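Local coordinates for protein probable hydrogenase maturation factor HypB (Methanocaldococcus jannaschii, PDB 2HF9) that binds GTP, probably hydrolyses it slowly, and as a homodimeric metal-binding factor probably helps insert nickel into maturing [NiFe] hydrogenases, at residues Glu56-Asn61 with Leu121-Asn126; Ile68-Gly73 with Glu82-His87; Phe41-Ala46 with Thr52-Lys57. All blocks are in the same frame, centred on the assembly; numbering follows the deposited sequence.

Contact 1 (Glu56-Asn61 with Leu121-Asn126). With MG (magnesium ion), chain C; GSP (5'-guanosine-diphosphate-monothiophosphate), chain E.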
loop_
_atom_site.group_PDB
_atom_site.type_symbol
_atom_site.label_atom_id
_atom_site.label_comp_id
_atom_site.label_asym_id
_atom_site.label_seq_id
_atom_site.Cartn_x
_atom_site.Cartn_y
_atom_site.Cartn_z
ATOM N N GLU A 56 6.656 -3.878 17.639
ATOM C CA GLU A 56 7.624 -3.369 18.620
ATOM C C GLU A 56 6.982 -3.177 19.988
ATOM O O GLU A 56 7.509 -3.649 20.996
ATOM C CB GLU A 56 8.236 -2.045 18.152
ATOM C CG GLU A 56 9.229 -2.177 17.012
ATOM C CD GLU A 56 9.849 -0.848 16.632
ATOM O OE1 GLU A 56 11.069 -0.694 16.816
ATOM O OE2 GLU A 56 9.121 0.048 16.168
ATOM N N LYS A 57 5.839 -2.493 20.013
ATOM C CA LYS A 57 5.099 -2.263 21.253
ATOM C C LYS A 57 4.619 -3.567 21.885
ATOM O O LYS A 57 4.684 -3.728 23.105
ATOM C CB LYS A 57 3.917 -1.305 21.028
ATOM C CG LYS A 57 4.313 0.130 20.670
ATOM C CD LYS A 57 5.025 0.826 21.814
ATOM C CE LYS A 57 5.293 2.289 21.503
ATOM N NZ LYS A 57 6.007 2.934 22.646
ATOM N N LEU A 58 4.140 -4.495 21.054
ATOM C CA LEU A 58 3.720 -5.811 21.541
ATOM C C LEU A 58 4.865 -6.612 22.164
ATOM O O LEU A 58 4.694 -7.205 23.235
ATOM C CB LEU A 58 3.030 -6.618 20.438
ATOM C CG LEU A 58 1.632 -6.146 20.016
ATOM C CD1 LEU A 58 1.170 -6.924 18.794
ATOM C CD2 LEU A 58 0.620 -6.281 21.148
ATOM N N ILE A 59 6.021 -6.626 21.500
ATOM C CA ILE A 59 7.229 -7.251 22.057
ATOM C C ILE A 59 7.552 -6.681 23.444
ATOM O O ILE A 59 7.647 -7.429 24.419
ATOM C CB ILE A 59 8.457 -7.100 21.120
ATOM C CG1 ILE A 59 8.247 -7.893 19.826
ATOM C CG2 ILE A 59 9.745 -7.578 21.820
ATOM C CD1 ILE A 59 9.157 -7.458 18.681
ATOM N N ASP A 60 7.700 -5.359 23.523
ATOM C CA ASP A 60 8.022 -4.674 24.783
ATOM C C ASP A 60 7.091 -5.063 25.927
ATOM O O ASP A 60 7.529 -5.234 27.067
ATOM C CB ASP A 60 7.961 -3.154 24.601
ATOM C CG ASP A 60 9.105 -2.613 23.774
ATOM O OD1 ASP A 60 10.005 -3.392 23.410
ATOM O OD2 ASP A 60 9.103 -1.397 23.486
ATOM N N ASN A 61 5.808 -5.201 25.616
ATOM C CA ASN A 61 4.802 -5.368 26.654
ATOM C C ASN A 61 4.420 -6.816 26.957
ATOM O O ASN A 61 3.739 -7.083 27.946
ATOM C CB ASN A 61 3.590 -4.472 26.360
ATOM C CG ASN A 61 3.919 -2.994 26.536
ATOM O OD1 ASN A 61 4.074 -2.516 27.663
ATOM N ND2 ASN A 61 4.062 -2.272 25.422
ATOM N N LEU A 121 5.292 -17.015 21.195
ATOM C CA LEU A 121 4.557 -16.186 20.242
ATOM C C LEU A 121 5.382 -15.909 18.996
ATOM O O LEU A 121 6.573 -15.619 19.086
ATOM C CB LEU A 121 4.153 -14.847 20.871
ATOM C CG LEU A 121 3.285 -14.823 22.130
ATOM C CD1 LEU A 121 3.025 -13.383 22.554
ATOM C CD2 LEU A 121 1.975 -15.561 21.918
ATOM N N LEU A 122 4.733 -15.986 17.839
ATOM C CA LEU A 122 5.361 -15.630 16.573
ATOM C C LEU A 122 4.600 -14.495 15.896
ATOM O O LEU A 122 3.410 -14.627 15.602
ATOM C CB LEU A 122 5.440 -16.850 15.642
ATOM C CG LEU A 122 5.997 -16.633 14.227
ATOM C CD1 LEU A 122 7.439 -16.136 14.248
ATOM C CD2 LEU A 122 5.883 -17.911 13.404
ATOM N N PHE A 123 5.291 -13.385 15.663
ATOM C CA PHE A 123 4.717 -12.253 14.940
ATOM C C PHE A 123 5.328 -12.202 13.547
ATOM O O PHE A 123 6.544 -12.053 13.400
ATOM C CB PHE A 123 4.978 -10.920 15.662
ATOM C CG PHE A 123 4.401 -10.836 17.058
ATOM C CD1 PHE A 123 5.059 -10.087 18.038
ATOM C CD2 PHE A 123 3.211 -11.480 17.394
ATOM C CE1 PHE A 123 4.547 -9.982 19.333
ATOM C CE2 PHE A 123 2.687 -11.389 18.690
ATOM C CZ PHE A 123 3.361 -10.636 19.662
ATOM N N ILE A 124 4.486 -12.334 12.529
ATOM C CA ILE A 124 4.944 -12.250 11.149
ATOM C C ILE A 124 4.486 -10.939 10.524
ATOM O O ILE A 124 3.281 -10.689 10.422
ATOM C CB ILE A 124 4.415 -13.426 10.290
ATOM C CG1 ILE A 124 4.697 -14.774 10.963
ATOM C CG2 ILE A 124 5.004 -13.364 8.875
ATOM C CD1 ILE A 124 4.186 -15.975 10.170
ATOM N N GLU A 125 5.435 -10.099 10.116
ATOM C CA GLU A 125 5.073 -8.900 9.371
ATOM C C GLU A 125 5.068 -9.194 7.881
ATOM O O GLU A 125 6.119 -9.390 7.268
ATOM C CB GLU A 125 5.979 -7.709 9.681
ATOM C CG GLU A 125 5.497 -6.435 8.996
ATOM C CD GLU A 125 6.190 -5.188 9.485
ATOM O OE1 GLU A 125 6.742 -5.207 10.599
ATOM O OE2 GLU A 125 6.193 -4.177 8.752
ATOM N N ASN A 126 3.865 -9.231 7.320
ATOM C CA ASN A 126 3.669 -9.470 5.904
ATOM C C ASN A 126 4.106 -8.247 5.102
ATOM O O ASN A 126 4.388 -7.190 5.672
ATOM C CB ASN A 126 2.190 -9.768 5.644
ATOM C CG ASN A 126 1.980 -10.799 4.558
ATOM O OD1 ASN A 126 2.623 -10.763 3.504
ATOM N ND2 ASN A 126 1.060 -11.720 4.804
HETATM MG MG MG C . 7.203 -2.289 8.844
HETATM P PG GSP E . 6.080 -0.793 6.244
HETATM O O3B GSP E . 5.390 0.203 7.304
HETATM S S1G GSP E . 4.926 -1.261 5.052
HETATM O O2G GSP E . 7.229 0.004 5.600
HETATM O O3G GSP E . 6.645 -2.011 6.993
HETATM P PB GSP E . 4.732 -0.256 8.704
HETATM O O1B GSP E . 3.314 -0.597 8.469
HETATM O O2B GSP E . 5.479 -1.331 9.381
HETATM P PA GSP E . 5.738 1.698 10.613
HETATM O O1A GSP E . 5.649 0.960 11.895
HETATM O O2A GSP E . 7.127 1.725 10.086
HETATM O O3A GSP E . 4.698 1.137 9.519
HETATM O "O5'" GSP E . 5.137 3.166 10.836
HETATM C "C5'" GSP E . 5.052 4.092 9.770
HETATM C "C4'" GSP E . 5.131 5.515 10.313
HETATM O "O4'" GSP E . 3.946 5.849 11.015
HETATM C "C3'" GSP E . 6.278 5.726 11.287
HETATM O "O3'" GSP E . 6.793 7.008 11.008
HETATM C "C2'" GSP E . 5.619 5.708 12.649
HETATM O "O2'" GSP E . 6.285 6.526 13.574
HETATM C "C1'" GSP E . 4.245 6.268 12.337
HETATM N N9 GSP E . 3.133 5.801 13.180
HETATM C C8 GSP E . 2.708 4.513 13.396
HETATM N N7 GSP E . 1.616 4.562 14.191
HETATM C C5 GSP E . 1.332 5.856 14.468
HETATM C C6 GSP E . 0.330 6.467 15.222
HETATM O O6 GSP E . -0.519 5.787 15.795
HETATM N N1 GSP E . 0.298 7.847 15.312
HETATM C C2 GSP E . 1.255 8.612 14.666
HETATM N N2 GSP E . 1.225 9.938 14.760
HETATM N N3 GSP E . 2.244 8.002 13.916
HETATM C C4 GSP E . 2.274 6.645 13.823
HETATM O O HOH W 1 8.205 -0.514 8.966
#
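The ring of Phe123 meets Leu58 and Ile59 where helix 51-62, which follows the P-loop of this G-domain, packs over strand 121-125, next to 39-45 in the parallel sheet. Leu58 touches it with its CB, which lies 3.9 Å from Phe123 CE1 and approaches the ring obliquely. Ile59 stands at the ring edge: its backbone N is near the ring plane, and its CG1 branch comes within 4.3 Å of Phe123 CD1. No hydrogen bond crosses between the two segments, which are held by van der Waals packing, small in area and buried. Phe123 reaches the helix because its CG lies beside the backbone N and anti to the carbonyl carbon (chi1 -60°), on a CB that already points toward the helix. Ile55 also touches this ring, and Phe43 of strand 39-45 meets it with the ring planes nearly perpendicular, at about 85°. On the far side of the helix Glu56 forms salt bridges to Arg83 and Lys86. Within the helix, Asn61 turns its amide back on the preceding turn, ND2 donating to Lys57 O at 2.8 Å; that carbonyl also accepts from Asn61 N, the two donors arriving from opposite faces of its plane. Two residues on from Phe123, Glu125 reaches the magnesium ion of the nucleotide site. An extended chain, with CG anti to the backbone N (chi1 -174°), carries the carboxylate to this ion, which also takes Thr52, Asp80, two oxygens of the GTP analogue and a water. Glu125 OE2 binds the magnesium at 2.1 Å.

Contact 2 (Ile68-Gly73 with Glu82-His87). With GSP (5'-guanosine-diphosphate-monothiophosphate), chain E.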
loop_
_atom_site.group_PDB
_atom_site.type_symbol
_atom_site.label_atom_id
_atom_site.label_comp_id
_atom_site.label_asym_id
_atom_site.label_seq_id
_atom_site.Cartn_x
_atom_site.Cartn_y
_atom_site.Cartn_z
ATOM N N ILE A 68 9.288 -14.405 22.425
ATOM C CA ILE A 68 8.719 -13.929 21.168
ATOM C C ILE A 68 9.726 -13.991 20.021
ATOM O O ILE A 68 10.885 -13.594 20.169
ATOM C CB ILE A 68 8.143 -12.489 21.318
ATOM C CG1 ILE A 68 7.059 -12.453 22.406
ATOM C CG2 ILE A 68 7.574 -11.978 19.988
ATOM C CD1 ILE A 68 6.833 -11.077 23.018
ATOM N N ALA A 69 9.267 -14.514 18.887
ATOM C CA ALA A 69 10.035 -14.506 17.649
ATOM C C ALA A 69 9.268 -13.720 16.599
ATOM O O ALA A 69 8.041 -13.608 16.675
ATOM C CB ALA A 69 10.283 -15.924 17.160
ATOM N N CYS A 70 9.998 -13.178 15.629
ATOM C CA CYS A 70 9.396 -12.496 14.490
ATOM C C CYS A 70 9.921 -12.994 13.152
ATOM O O CYS A 70 11.061 -13.453 13.043
ATOM C CB CYS A 70 9.631 -10.987 14.572
ATOM S SG CYS A 70 8.972 -10.216 16.050
ATOM N N ILE A 71 9.061 -12.899 12.146
ATOM C CA ILE A 71 9.446 -13.032 10.750
ATOM C C ILE A 71 9.088 -11.702 10.092
ATOM O O ILE A 71 7.929 -11.280 10.122
ATOM C CB ILE A 71 8.710 -14.211 10.050
ATOM C CG1 ILE A 71 9.205 -15.552 10.602
ATOM C CG2 ILE A 71 8.908 -14.155 8.529
ATOM C CD1 ILE A 71 8.279 -16.743 10.314
ATOM N N ALA A 72 10.089 -11.038 9.530
ATOM C CA ALA A 72 9.893 -9.745 8.887
ATOM C C ALA A 72 10.145 -9.868 7.394
ATOM O O ALA A 72 11.289 -10.042 6.960
ATOM C CB ALA A 72 10.809 -8.698 9.501
ATOM N N GLY A 73 9.069 -9.792 6.617
ATOM C CA GLY A 73 9.166 -9.865 5.167
ATOM C C GLY A 73 8.942 -8.520 4.501
ATOM O O GLY A 73 7.954 -7.839 4.773
ATOM N N GLU A 82 15.851 -5.213 11.889
ATOM C CA GLU A 82 16.725 -4.495 12.827
ATOM C C GLU A 82 15.934 -3.807 13.947
ATOM O O GLU A 82 16.359 -3.809 15.111
ATOM C CB GLU A 82 17.615 -3.491 12.085
ATOM C CG GLU A 82 18.762 -4.142 11.303
ATOM C CD GLU A 82 19.495 -3.177 10.381
ATOM O OE1 GLU A 82 19.362 -1.945 10.557
ATOM O OE2 GLU A 82 20.215 -3.655 9.475
ATOM N N ARG A 83 14.781 -3.239 13.592
ATOM C CA ARG A 83 13.873 -2.630 14.574
ATOM C C ARG A 83 13.365 -3.647 15.596
ATOM O O ARG A 83 13.389 -3.384 16.796
ATOM C CB ARG A 83 12.707 -1.910 13.882
ATOM C CG ARG A 83 13.045 -0.490 13.438
ATOM C CD ARG A 83 11.976 0.123 12.539
ATOM N NE ARG A 83 10.749 0.471 13.261
ATOM C CZ ARG A 83 9.669 1.010 12.698
ATOM N NH1 ARG A 83 9.642 1.274 11.398
ATOM N NH2 ARG A 83 8.603 1.281 13.440
ATOM N N MET A 84 12.925 -4.813 15.124
ATOM C CA MET A 84 12.419 -5.861 16.013
ATOM C C MET A 84 13.511 -6.475 16.879
ATOM O O MET A 84 13.258 -6.867 18.021
ATOM C CB MET A 84 11.715 -6.951 15.213
ATOM C CG MET A 84 10.479 -6.466 14.493
ATOM S SD MET A 84 9.881 -7.692 13.336
ATOM C CE MET A 84 8.757 -6.679 12.380
ATOM N N GLU A 85 14.718 -6.560 16.320
ATOM C CA GLU A 85 15.882 -7.107 17.016
ATOM C C GLU A 85 16.270 -6.324 18.273
ATOM O O GLU A 85 16.587 -6.924 19.301
ATOM C CB GLU A 85 17.078 -7.209 16.064
ATOM C CG GLU A 85 17.074 -8.452 15.193
ATOM C CD GLU A 85 18.218 -8.490 14.186
ATOM O OE1 GLU A 85 19.139 -7.647 14.264
ATOM O OE2 GLU A 85 18.194 -9.375 13.308
ATOM N N LYS A 86 16.234 -4.995 18.198
ATOM C CA LYS A 86 16.621 -4.164 19.344
ATOM C C LYS A 86 15.616 -4.239 20.502
ATOM O O LYS A 86 15.923 -3.827 21.622
ATOM C CB LYS A 86 16.907 -2.710 18.930
ATOM C CG LYS A 86 15.725 -1.947 18.365
ATOM C CD LYS A 86 15.927 -0.439 18.480
ATOM C CE LYS A 86 15.065 0.315 17.473
ATOM N NZ LYS A 86 13.612 -0.043 17.546
ATOM N N HIS A 87 14.430 -4.783 20.228
ATOM C CA HIS A 87 13.403 -4.975 21.252
ATOM C C HIS A 87 13.479 -6.342 21.941
ATOM O O HIS A 87 12.673 -6.644 22.821
ATOM C CB HIS A 87 12.007 -4.719 20.674
ATOM C CG HIS A 87 11.747 -3.279 20.360
ATOM N ND1 HIS A 87 11.155 -2.417 21.258
ATOM C CD2 HIS A 87 12.018 -2.545 19.257
ATOM C CE1 HIS A 87 11.066 -1.214 20.718
ATOM N NE2 HIS A 87 11.578 -1.266 19.502
HETATM P PG GSP E . 6.080 -0.793 6.244
HETATM O O3B GSP E . 5.390 0.203 7.304
HETATM S S1G GSP E . 4.926 -1.261 5.052
HETATM O O2G GSP E . 7.229 0.004 5.600
HETATM O O3G GSP E . 6.645 -2.011 6.993
HETATM P PB GSP E . 4.732 -0.256 8.704
HETATM O O1B GSP E . 3.314 -0.597 8.469
HETATM O O2B GSP E . 5.479 -1.331 9.381
HETATM P PA GSP E . 5.738 1.698 10.613
HETATM O O1A GSP E . 5.649 0.960 11.895
HETATM O O2A GSP E . 7.127 1.725 10.086
HETATM O O3A GSP E . 4.698 1.137 9.519
HETATM O "O5'" GSP E . 5.137 3.166 10.836
HETATM C "C5'" GSP E . 5.052 4.092 9.770
HETATM C "C4'" GSP E . 5.131 5.515 10.313
HETATM O "O4'" GSP E . 3.946 5.849 11.015
HETATM C "C3'" GSP E . 6.278 5.726 11.287
HETATM O "O3'" GSP E . 6.793 7.008 11.008
HETATM C "C2'" GSP E . 5.619 5.708 12.649
HETATM O "O2'" GSP E . 6.285 6.526 13.574
HETATM C "C1'" GSP E . 4.245 6.268 12.337
HETATM N N9 GSP E . 3.133 5.801 13.180
HETATM C C8 GSP E . 2.708 4.513 13.396
HETATM N N7 GSP E . 1.616 4.562 14.191
HETATM C C5 GSP E . 1.332 5.856 14.468
HETATM C C6 GSP E . 0.330 6.467 15.222
HETATM O O6 GSP E . -0.519 5.787 15.795
HETATM N N1 GSP E . 0.298 7.847 15.312
HETATM C C2 GSP E . 1.255 8.612 14.666
HETATM N N2 GSP E . 1.225 9.938 14.760
HETATM N N3 GSP E . 2.244 8.002 13.916
HETATM C C4 GSP E . 2.274 6.645 13.823
#
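Met84 and Cys70 make the closest apolar contact here, the thioether SD of Met84 lying 3.5 Å from Cys70 CB. The same sulfur is 3.8 Å from Cys70 SG and 4.1 Å from Ala72 CB, while the terminal methyl CE reaches Ala72 CB as well. One long side chain from helix 78-85 thus spans two strand residues that point to the same side of the sheet. Met84 does this with its chain extended beyond CG, which lays the sulfur and methyl over the strand; the three residues are buried. Ile59 of helix 51-62 touches Cys70, and Val91 of the next strand touches Met84.

The polar interactions belong to the neighbouring residue. Arg83 bends at chi3 (72°) and brings its guanidinium edge to the alpha phosphate of the nucleotide analogue: NH1 donates to GSP O2A at 2.9 Å with an N-H...O angle of 157°, and NH2 adds a weak bond to GSP O1A at 3.3 Å. NH2 also forms a salt bridge with Glu56, a second-shell carboxylate that probably helps hold the guanidinium in place. Farther along the segment, His87 ND1 is hydrogen-bonded to Asp60 OD1.

Strand 68-74, helix 78-85 and strand 90-95 form a right-handed beta-alpha-beta unit of the P-loop NTPase fold, whose helix here supplies an arginine to the nucleotide pocket.

Contact 3 (Phe41-Ala46 with Thr52-Lys57). With MG (magnesium ion), chain C; GSP (5'-guanosine-diphosphate-monothiophosphate), chain E.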
loop_
_atom_site.group_PDB
_atom_site.type_symbol
_atom_site.label_atom_id
_atom_site.label_comp_id
_atom_site.label_asym_id
_atom_site.label_seq_id
_atom_site.Cartn_x
_atom_site.Cartn_y
_atom_site.Cartn_z
ATOM N N PHE A 41 0.849 -15.005 14.540
ATOM C CA PHE A 41 0.017 -13.895 14.086
ATOM C C PHE A 41 0.551 -13.296 12.782
ATOM O O PHE A 41 1.734 -12.961 12.676
ATOM C CB PHE A 41 -0.071 -12.810 15.171
ATOM C CG PHE A 41 -0.777 -13.253 16.428
ATOM C CD1 PHE A 41 -0.078 -13.888 17.452
ATOM C CD2 PHE A 41 -2.140 -13.020 16.594
ATOM C CE1 PHE A 41 -0.729 -14.296 18.617
ATOM C CE2 PHE A 41 -2.798 -13.419 17.762
ATOM C CZ PHE A 41 -2.086 -14.060 18.773
ATOM N N ASP A 42 -0.336 -13.166 11.799
ATOM C CA ASP A 42 -0.017 -12.566 10.507
ATOM C C ASP A 42 -0.438 -11.087 10.520
ATOM O O ASP A 42 -1.627 -10.775 10.571
ATOM C CB ASP A 42 -0.734 -13.354 9.393
ATOM C CG ASP A 42 -0.478 -12.803 7.989
ATOM O OD1 ASP A 42 0.280 -11.832 7.813
ATOM O OD2 ASP A 42 -1.054 -13.364 7.041
ATOM N N PHE A 43 0.552 -10.194 10.498
ATOM C CA PHE A 43 0.320 -8.753 10.481
ATOM C C PHE A 43 0.359 -8.239 9.049
ATOM O O PHE A 43 1.430 -8.150 8.443
ATOM C CB PHE A 43 1.371 -8.016 11.321
ATOM C CG PHE A 43 1.243 -8.241 12.800
ATOM C CD1 PHE A 43 1.779 -9.381 13.393
ATOM C CD2 PHE A 43 0.613 -7.297 13.606
ATOM C CE1 PHE A 43 1.668 -9.593 14.764
ATOM C CE2 PHE A 43 0.500 -7.495 14.981
ATOM C CZ PHE A 43 1.031 -8.647 15.560
ATOM N N MET A 44 -0.821 -7.925 8.521
ATOM C CA MET A 44 -0.984 -7.362 7.187
ATOM C C MET A 44 -1.361 -5.889 7.290
ATOM O O MET A 44 -1.763 -5.421 8.353
ATOM C CB MET A 44 -2.091 -8.105 6.424
ATOM C CG MET A 44 -1.767 -9.551 6.054
ATOM S SD MET A 44 -3.219 -10.417 5.417
ATOM C CE MET A 44 -4.121 -10.713 6.940
ATOM N N GLY A 45 -1.231 -5.163 6.185
ATOM C CA GLY A 45 -1.680 -3.780 6.124
ATOM C C GLY A 45 -1.209 -3.030 4.897
ATOM O O GLY A 45 -0.518 -3.586 4.034
ATOM N N ALA A 46 -1.587 -1.758 4.823
ATOM C CA ALA A 46 -1.145 -0.881 3.745
ATOM C C ALA A 46 0.305 -0.452 4.000
ATOM O O ALA A 46 0.903 -0.831 5.011
ATOM C CB ALA A 46 -2.059 0.325 3.644
ATOM N N THR A 52 5.095 -2.457 12.056
ATOM C CA THR A 52 6.342 -2.627 12.806
ATOM C C THR A 52 6.257 -1.975 14.178
ATOM O O THR A 52 6.615 -2.595 15.177
ATOM C CB THR A 52 7.563 -2.117 12.034
ATOM O OG1 THR A 52 7.651 -2.815 10.788
ATOM C CG2 THR A 52 8.844 -2.369 12.829
ATOM N N LEU A 53 5.760 -0.740 14.228
ATOM C CA LEU A 53 5.592 -0.051 15.505
ATOM C C LEU A 53 4.670 -0.826 16.451
ATOM O O LEU A 53 4.938 -0.905 17.648
ATOM C CB LEU A 53 5.098 1.382 15.303
ATOM C CG LEU A 53 5.160 2.320 16.519
ATOM C CD1 LEU A 53 6.538 2.331 17.189
ATOM C CD2 LEU A 53 4.751 3.730 16.112
ATOM N N LEU A 54 3.599 -1.405 15.911
ATOM C CA LEU A 54 2.699 -2.252 16.693
ATOM C C LEU A 54 3.423 -3.483 17.231
ATOM O O LEU A 54 3.301 -3.815 18.414
ATOM C CB LEU A 54 1.476 -2.672 15.866
ATOM C CG LEU A 54 0.457 -3.603 16.543
ATOM C CD1 LEU A 54 -0.113 -2.989 17.829
ATOM C CD2 LEU A 54 -0.663 -3.979 15.579
ATOM N N ILE A 55 4.173 -4.152 16.359
ATOM C CA ILE A 55 4.932 -5.346 16.743
ATOM C C ILE A 55 5.964 -5.000 17.827
ATOM O O ILE A 55 6.096 -5.726 18.824
ATOM C CB ILE A 55 5.577 -6.033 15.503
ATOM C CG1 ILE A 55 4.512 -6.814 14.722
ATOM C CG2 ILE A 55 6.726 -6.966 15.913
ATOM C CD1 ILE A 55 4.941 -7.251 13.332
ATOM N N GLU A 56 6.656 -3.878 17.639
ATOM C CA GLU A 56 7.624 -3.369 18.620
ATOM C C GLU A 56 6.982 -3.177 19.988
ATOM O O GLU A 56 7.509 -3.649 20.996
ATOM C CB GLU A 56 8.236 -2.045 18.152
ATOM C CG GLU A 56 9.229 -2.177 17.012
ATOM C CD GLU A 56 9.849 -0.848 16.632
ATOM O OE1 GLU A 56 11.069 -0.694 16.816
ATOM O OE2 GLU A 56 9.121 0.048 16.168
ATOM N N LYS A 57 5.839 -2.493 20.013
ATOM C CA LYS A 57 5.099 -2.263 21.253
ATOM C C LYS A 57 4.619 -3.567 21.885
ATOM O O LYS A 57 4.684 -3.728 23.105
ATOM C CB LYS A 57 3.917 -1.305 21.028
ATOM C CG LYS A 57 4.313 0.130 20.670
ATOM C CD LYS A 57 5.025 0.826 21.814
ATOM C CE LYS A 57 5.293 2.289 21.503
ATOM N NZ LYS A 57 6.007 2.934 22.646
HETATM MG MG MG C . 7.203 -2.289 8.844
HETATM P PG GSP E . 6.080 -0.793 6.244
HETATM O O3B GSP E . 5.390 0.203 7.304
HETATM S S1G GSP E . 4.926 -1.261 5.052
HETATM O O2G GSP E . 7.229 0.004 5.600
HETATM O O3G GSP E . 6.645 -2.011 6.993
HETATM P PB GSP E . 4.732 -0.256 8.704
HETATM O O1B GSP E . 3.314 -0.597 8.469
HETATM O O2B GSP E . 5.479 -1.331 9.381
HETATM P PA GSP E . 5.738 1.698 10.613
HETATM O O1A GSP E . 5.649 0.960 11.895
HETATM O O2A GSP E . 7.127 1.725 10.086
HETATM O O3A GSP E . 4.698 1.137 9.519
HETATM O "O5'" GSP E . 5.137 3.166 10.836
HETATM C "C5'" GSP E . 5.052 4.092 9.770
HETATM C "C4'" GSP E . 5.131 5.515 10.313
HETATM O "O4'" GSP E . 3.946 5.849 11.015
HETATM C "C3'" GSP E . 6.278 5.726 11.287
HETATM O "O3'" GSP E . 6.793 7.008 11.008
HETATM C "C2'" GSP E . 5.619 5.708 12.649
HETATM O "O2'" GSP E . 6.285 6.526 13.574
HETATM C "C1'" GSP E . 4.245 6.268 12.337
HETATM N N9 GSP E . 3.133 5.801 13.180
HETATM C C8 GSP E . 2.708 4.513 13.396
HETATM N N7 GSP E . 1.616 4.562 14.191
HETATM C C5 GSP E . 1.332 5.856 14.468
HETATM C C6 GSP E . 0.330 6.467 15.222
HETATM O O6 GSP E . -0.519 5.787 15.795
HETATM N N1 GSP E . 0.298 7.847 15.312
HETATM C C2 GSP E . 1.255 8.612 14.666
HETATM N N2 GSP E . 1.225 9.938 14.760
HETATM N N3 GSP E . 2.244 8.002 13.916
HETATM C C4 GSP E . 2.274 6.645 13.823
HETATM O O HOH W 1 8.205 -0.514 8.966
#
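Ile55 lies flat over one face of the Phe43 ring while Leu54 meets its edge. The CG1 of Ile55 sits above the ring centre, 3.8 Å from the centroid and only 3° off the normal, a CH-pi contact; its CD1 continues toward the CB end of the ring, 3.8 Å from Phe43 CD1. The Leu54 side chain runs at about a right angle to that of Phe43, its CD2 near the ring plane and 3.8 Å from Phe43 CE2. With CG anti to the backbone N (chi1 178°), the branch is directed so that CD2 comes to the ring edge. With an alanine here instead of Phe43, the Ile55 methylene is likely to lose its aromatic platform and a gap to open beside Leu54 CD2. Just before these residues, the helix serves the nucleotide: Thr52 OG1 binds magnesium at 2.1 Å, Thr52 N donates to GSP O2B, and Leu53 N donates to GSP O1A at 2.9 Å. Strand 39-45 and helix 51-62 flank the P-loop (Walker A); strand 39-45 lies between strands 121-125 and 142-148, and Phe43 touches Ile144 of the latter, while Ile55 also meets Met84 of helix 78-85.

How the contacts relate
Contact 3 comes first along the chain, joining strand 39-45 to helix 51-62 across the P-loop; contact 1 starts on that helix, sharing Glu56 and Lys57 with contact 3, and closes at strand 121-125. Contact 2, strand 68-74 with helix 78-85, is nested inside the loop that contact 1 closes. The centres of contacts 1 and 2, and of 1 and 3, are about 7 Å apart, those of 2 and 3 about 10 Å. Strands 68-74, 121-125 and 39-45 are successive neighbours in one parallel sheet. Together the three pack two helices on this sheet, and the same segments carry Thr52, Arg83 and Glu125 to one nucleotide-magnesium site.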